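Local coordinates for fibronectin type III domain-containing protein (Simiduia agarivorans, PDB 6P2K) that probably hydrolyses xyloglucan or related beta-glucans as a glycoside hydrolase family 74 enzyme built on seven-bladed beta-propellers, at residues 697-709 / 717-731. Residues are numbered along the deposited sequence; the frame is centred on the assembly and turned at random. Where two conformers were deposited one is given.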
loop_
_atom_site.group_PDB
_atom_site.type_symbol
_atom_site.label_atom_id
_atom_site.label_comp_id
_atom_site.label_asym_id
_atom_site.label_seq_id
_atom_site.Cartn_x
_atom_site.Cartn_y
_atom_site.Cartn_z
ATOM N N ALA B 697 -13.013 40.850 -16.804
ATOM C CA ALA B 697 -13.758 39.793 -16.138
ATOM C C ALA B 697 -15.137 40.300 -15.749
ATOM O O ALA B 697 -15.370 41.506 -15.621
ATOM C CB ALA B 697 -13.015 39.274 -14.902
ATOM N N GLY B 698 -16.047 39.350 -15.558
ATOM C CA GLY B 698 -17.386 39.654 -15.100
ATOM C C GLY B 698 -17.900 38.592 -14.153
ATOM O O GLY B 698 -17.682 37.398 -14.374
ATOM N N ALA B 699 -18.573 39.020 -13.087
ATOM C CA ALA B 699 -19.193 38.115 -12.130
ATOM C C ALA B 699 -20.149 38.923 -11.268
ATOM O O ALA B 699 -19.818 40.040 -10.859
ATOM C CB ALA B 699 -18.147 37.412 -11.253
ATOM N N GLY B 700 -21.325 38.358 -11.003
ATOM C CA GLY B 700 -22.309 39.064 -10.199
ATOM C C GLY B 700 -22.643 40.411 -10.809
ATOM O O GLY B 700 -22.948 40.524 -12.002
ATOM N N ASN B 701 -22.566 41.459 -9.989
ATOM C CA ASN B 701 -22.811 42.825 -10.432
ATOM C C ASN B 701 -21.517 43.589 -10.699
ATOM O O ASN B 701 -21.498 44.821 -10.610
ATOM C CB ASN B 701 -23.662 43.572 -9.401
ATOM C CG ASN B 701 -22.986 43.671 -8.040
ATOM O OD1 ASN B 701 -21.997 42.986 -7.772
ATOM N ND2 ASN B 701 -23.520 44.523 -7.173
ATOM N N LYS B 702 -20.434 42.887 -11.032
ATOM C CA LYS B 702 -19.125 43.512 -11.166
ATOM C C LYS B 702 -18.482 43.163 -12.503
ATOM O O LYS B 702 -18.549 42.018 -12.965
ATOM C CB LYS B 702 -18.194 43.092 -10.020
ATOM C CG LYS B 702 -18.678 43.499 -8.632
ATOM C CD LYS B 702 -18.615 45.008 -8.426
ATOM C CE LYS B 702 -19.324 45.413 -7.142
ATOM N NZ LYS B 702 -19.144 46.856 -6.818
ATOM N N ILE B 703 -17.853 44.167 -13.113
ATOM C CA ILE B 703 -17.070 44.022 -14.336
ATOM C C ILE B 703 -15.771 44.793 -14.146
ATOM O O ILE B 703 -15.773 45.896 -13.589
ATOM C CB ILE B 703 -17.838 44.537 -15.572
ATOM C CG1 ILE B 703 -19.124 43.740 -15.783
ATOM C CG2 ILE B 703 -16.967 44.474 -16.820
ATOM C CD1 ILE B 703 -20.115 44.420 -16.701
ATOM N N VAL B 704 -14.659 44.214 -14.602
ATOM C CA VAL B 704 -13.346 44.833 -14.465
ATOM C C VAL B 704 -12.631 44.785 -15.810
ATOM O O VAL B 704 -12.856 43.885 -16.623
ATOM C CB VAL B 704 -12.503 44.143 -13.363
ATOM C CG1 VAL B 704 -12.265 42.678 -13.705
ATOM C CG2 VAL B 704 -11.180 44.872 -13.128
ATOM N N MET B 705 -11.780 45.782 -16.050
ATOM C CA MET B 705 -10.932 45.821 -17.235
ATOM C C MET B 705 -9.721 46.692 -16.926
ATOM O O MET B 705 -9.703 47.436 -15.941
ATOM C CB MET B 705 -11.694 46.344 -18.459
ATOM C CG MET B 705 -12.185 47.781 -18.335
ATOM S SD MET B 705 -10.963 49.001 -18.866
ATOM C CE MET B 705 -10.729 48.527 -20.576
ATOM N N SER B 706 -8.711 46.604 -17.792
ATOM C CA SER B 706 -7.475 47.354 -17.599
ATOM C C SER B 706 -6.933 47.808 -18.946
ATOM O O SER B 706 -6.724 46.984 -19.842
ATOM C CB SER B 706 -6.431 46.506 -16.862
ATOM O OG SER B 706 -5.129 47.037 -17.025
ATOM N N TYR B 707 -6.699 49.114 -19.079
ATOM C CA TYR B 707 -6.146 49.693 -20.302
ATOM C C TYR B 707 -4.624 49.698 -20.216
ATOM O O TYR B 707 -4.052 50.249 -19.268
ATOM C CB TYR B 707 -6.674 51.109 -20.516
ATOM C CG TYR B 707 -7.952 51.179 -21.320
ATOM C CD1 TYR B 707 -8.023 50.637 -22.596
ATOM C CD2 TYR B 707 -9.088 51.794 -20.804
ATOM C CE1 TYR B 707 -9.186 50.700 -23.338
ATOM C CE2 TYR B 707 -10.258 51.863 -21.538
ATOM C CZ TYR B 707 -10.301 51.313 -22.804
ATOM O OH TYR B 707 -11.464 51.377 -23.538
ATOM N N TYR B 708 -3.971 49.104 -21.213
ATOM C CA TYR B 708 -2.533 48.872 -21.148
ATOM C C TYR B 708 -1.984 48.723 -22.559
ATOM O O TYR B 708 -2.543 47.972 -23.365
ATOM C CB TYR B 708 -2.245 47.619 -20.311
ATOM C CG TYR B 708 -0.812 47.153 -20.325
ATOM C CD1 TYR B 708 0.154 47.790 -19.556
ATOM C CD2 TYR B 708 -0.427 46.061 -21.091
ATOM C CE1 TYR B 708 1.467 47.355 -19.559
ATOM C CE2 TYR B 708 0.882 45.619 -21.098
ATOM C CZ TYR B 708 1.824 46.269 -20.334
ATOM O OH TYR B 708 3.129 45.832 -20.347
ATOM N N ASP B 709 -0.895 49.433 -22.855
ATOM C CA ASP B 709 -0.245 49.389 -24.166
ATOM C C ASP B 709 1.073 48.636 -24.011
ATOM O O ASP B 709 2.067 49.192 -23.533
ATOM C CB ASP B 709 -0.027 50.794 -24.722
ATOM C CG ASP B 709 0.372 50.793 -26.192
ATOM O OD1 ASP B 709 0.870 49.758 -26.686
ATOM O OD2 ASP B 709 0.191 51.836 -26.858
ATOM N N GLY B 717 -4.841 52.410 -16.358
ATOM C CA GLY B 717 -5.555 52.217 -15.113
ATOM C C GLY B 717 -6.459 51.004 -15.109
ATOM O O GLY B 717 -6.762 50.433 -16.162
ATOM N N VAL B 718 -6.887 50.598 -13.916
ATOM C CA VAL B 718 -7.805 49.481 -13.724
ATOM C C VAL B 718 -9.161 50.057 -13.352
ATOM O O VAL B 718 -9.251 50.935 -12.485
ATOM C CB VAL B 718 -7.298 48.516 -12.638
ATOM C CG1 VAL B 718 -8.162 47.257 -12.593
ATOM C CG2 VAL B 718 -5.837 48.171 -12.886
ATOM N N PHE B 719 -10.212 49.573 -14.007
ATOM C CA PHE B 719 -11.546 50.135 -13.843
ATOM C C PHE B 719 -12.541 49.048 -13.471
ATOM O O PHE B 719 -12.548 47.964 -14.060
ATOM C CB PHE B 719 -11.995 50.857 -15.116
ATOM C CG PHE B 719 -11.069 51.963 -15.529
ATOM C CD1 PHE B 719 -9.985 51.707 -16.359
ATOM C CD2 PHE B 719 -11.264 53.258 -15.064
ATOM C CE1 PHE B 719 -9.124 52.723 -16.731
ATOM C CE2 PHE B 719 -10.411 54.279 -15.433
ATOM C CZ PHE B 719 -9.338 54.014 -16.268
ATOM N N LEU B 720 -13.386 49.357 -12.491
ATOM C CA LEU B 720 -14.377 48.431 -11.963
ATOM C C LEU B 720 -15.761 49.034 -12.163
ATOM O O LEU B 720 -16.032 50.145 -11.696
ATOM C CB LEU B 720 -14.123 48.148 -10.481
ATOM C CG LEU B 720 -15.074 47.168 -9.790
ATOM C CD1 LEU B 720 -14.694 45.729 -10.115
ATOM C CD2 LEU B 720 -15.101 47.401 -8.289
ATOM N N GLY B 721 -16.629 48.303 -12.851
ATOM C CA GLY B 721 -17.997 48.734 -13.094
ATOM C C GLY B 721 -18.967 47.925 -12.253
ATOM O O GLY B 721 -18.765 46.724 -12.039
ATOM N N THR B 722 -20.017 48.588 -11.778
ATOM C CA THR B 722 -21.066 47.951 -10.993
ATOM C C THR B 722 -22.376 48.033 -11.759
ATOM O O THR B 722 -22.774 49.114 -12.207
ATOM C CB THR B 722 -21.212 48.606 -9.616
ATOM O OG1 THR B 722 -19.963 48.539 -8.917
ATOM C CG2 THR B 722 -22.282 47.892 -8.800
ATOM N N ILE B 723 -23.041 46.889 -11.908
ATOM C CA ILE B 723 -24.293 46.809 -12.652
ATOM C C ILE B 723 -25.420 47.313 -11.757
ATOM O O ILE B 723 -25.779 46.667 -10.770
ATOM C CB ILE B 723 -24.567 45.381 -13.135
ATOM C CG1 ILE B 723 -23.353 44.834 -13.891
ATOM C CG2 ILE B 723 -25.816 45.345 -14.004
ATOM C CD1 ILE B 723 -23.579 43.459 -14.495
ATOM N N GLN B 724 -25.979 48.470 -12.102
ATOM C CA GLN B 724 -27.109 48.998 -11.357
ATOM C C GLN B 724 -28.377 48.211 -11.692
ATOM O O GLN B 724 -28.433 47.447 -12.660
ATOM C CB GLN B 724 -27.302 50.484 -11.657
ATOM C CG GLN B 724 -26.041 51.319 -11.490
ATOM C CD GLN B 724 -25.478 51.252 -10.083
ATOM O OE1 GLN B 724 -24.339 50.830 -9.876
ATOM N NE2 GLN B 724 -26.271 51.676 -9.108
ATOM N N SER B 725 -29.411 48.411 -10.867
ATOM C CA SER B 725 -30.661 47.677 -11.045
ATOM C C SER B 725 -31.412 48.094 -12.303
ATOM O O SER B 725 -32.241 47.321 -12.794
ATOM C CB SER B 725 -31.565 47.862 -9.826
ATOM O OG SER B 725 -30.802 47.883 -8.633
ATOM N N ASN B 726 -31.150 49.289 -12.832
ATOM C CA ASN B 726 -31.745 49.710 -14.095
ATOM C C ASN B 726 -30.965 49.213 -15.307
ATOM O O ASN B 726 -31.349 49.525 -16.440
ATOM C CB ASN B 726 -31.865 51.237 -14.137
ATOM C CG ASN B 726 -30.526 51.931 -14.331
ATOM O OD1 ASN B 726 -29.474 51.388 -13.988
ATOM N ND2 ASN B 726 -30.561 53.140 -14.883
ATOM N N GLY B 727 -29.883 48.465 -15.101
ATOM C CA GLY B 727 -29.126 47.868 -16.174
ATOM C C GLY B 727 -27.856 48.606 -16.551
ATOM O O GLY B 727 -26.985 48.013 -17.198
ATOM N N GLN B 728 -27.727 49.874 -16.171
ATOM C CA GLN B 728 -26.541 50.632 -16.527
ATOM C C GLN B 728 -25.375 50.272 -15.610
ATOM O O GLN B 728 -25.548 49.728 -14.517
ATOM C CB GLN B 728 -26.821 52.134 -16.466
ATOM C CG GLN B 728 -27.145 52.753 -17.817
ATOM C CD GLN B 728 -28.134 51.926 -18.614
ATOM O OE1 GLN B 728 -29.268 51.710 -18.184
ATOM N NE2 GLN B 728 -27.707 51.454 -19.780
ATOM N N VAL B 729 -24.171 50.578 -16.079
ATOM C CA VAL B 729 -22.937 50.276 -15.367
ATOM C C VAL B 729 -22.274 51.588 -14.981
ATOM O O VAL B 729 -22.070 52.463 -15.830
ATOM C CB VAL B 729 -21.985 49.419 -16.219
ATOM C CG1 VAL B 729 -20.763 49.017 -15.406
ATOM C CG2 VAL B 729 -22.716 48.196 -16.743
ATOM N N ASN B 730 -21.949 51.730 -13.702
ATOM C CA ASN B 730 -21.211 52.885 -13.215
ATOM C C ASN B 730 -19.792 52.456 -12.873
ATOM O O ASN B 730 -19.591 51.464 -12.164
ATOM C CB ASN B 730 -21.896 53.514 -12.001
ATOM C CG ASN B 730 -23.280 54.044 -12.325
ATOM O OD1 ASN B 730 -23.564 54.417 -13.465
ATOM N ND2 ASN B 730 -24.143 54.103 -11.316
ATOM N N TRP B 731 -18.821 53.215 -13.368
ATOM C CA TRP B 731 -17.423 52.828 -13.317
ATOM C C TRP B 731 -16.673 53.644 -12.275
ATOM O O TRP B 731 -16.988 54.811 -12.023
ATOM C CB TRP B 731 -16.768 53.000 -14.689
ATOM C CG TRP B 731 -17.339 52.081 -15.715
ATOM C CD1 TRP B 731 -18.436 52.303 -16.489
ATOM C CD2 TRP B 731 -16.851 50.778 -16.069
ATOM N NE1 TRP B 731 -18.662 51.225 -17.310
ATOM C CE2 TRP B 731 -17.703 50.275 -17.073
ATOM C CE3 TRP B 731 -15.776 49.995 -15.641
ATOM C CZ2 TRP B 731 -17.513 49.021 -17.656
ATOM C CZ3 TRP B 731 -15.588 48.747 -16.221
ATOM C CH2 TRP B 731 -16.453 48.274 -17.219
HETATM O O HOH W 1 -25.215 46.408 -8.103
HETATM O O HOH W 2 -3.613 49.440 -16.617
#
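Met705 lies alongside Phe719, its SD 3.8 Å from ring atom CD1 in an oblique Met-aromatic contact. Bends at chi2 (88°) and chi3 (60°) curl the chain back and set CE over the centre of the Tyr707 ring, 3.4 Å above its plane. CD2 of that ring meets CE1 of Phe719 with the two side chains nearly at right angles. Further along this face, Trp731 reaches across from the next strand: its CH2 touches Ile703 CG2 at 3.9 Å, and one ring face rests on Gly721 CA and Val729 CG1; a side chain on Gly721 would run into Val729 CG1. The opposite face carries Val704 against Val718 and Leu720, then Lys702, bent at chi2, whose NZ donates a 2.8 Å hydrogen bond to Thr722 OG1. With an alanine here, Thr722 OG1 would probably lose its lysine donor. Between the faces, antiparallel backbone bonds zip 702-709 to 717-723, with Met705-Phe719 and Ile703-Gly721 as hydrogen-bonded pairs. These are the two middle strands of a four-stranded propeller blade: helix 666-672 packs on Tyr707 and Phe719, and Trp623 of strand 618-625 on Ile703 and Ile723, while Phe748 of strand 745-751 meets Lys702 and Val704 on the other face.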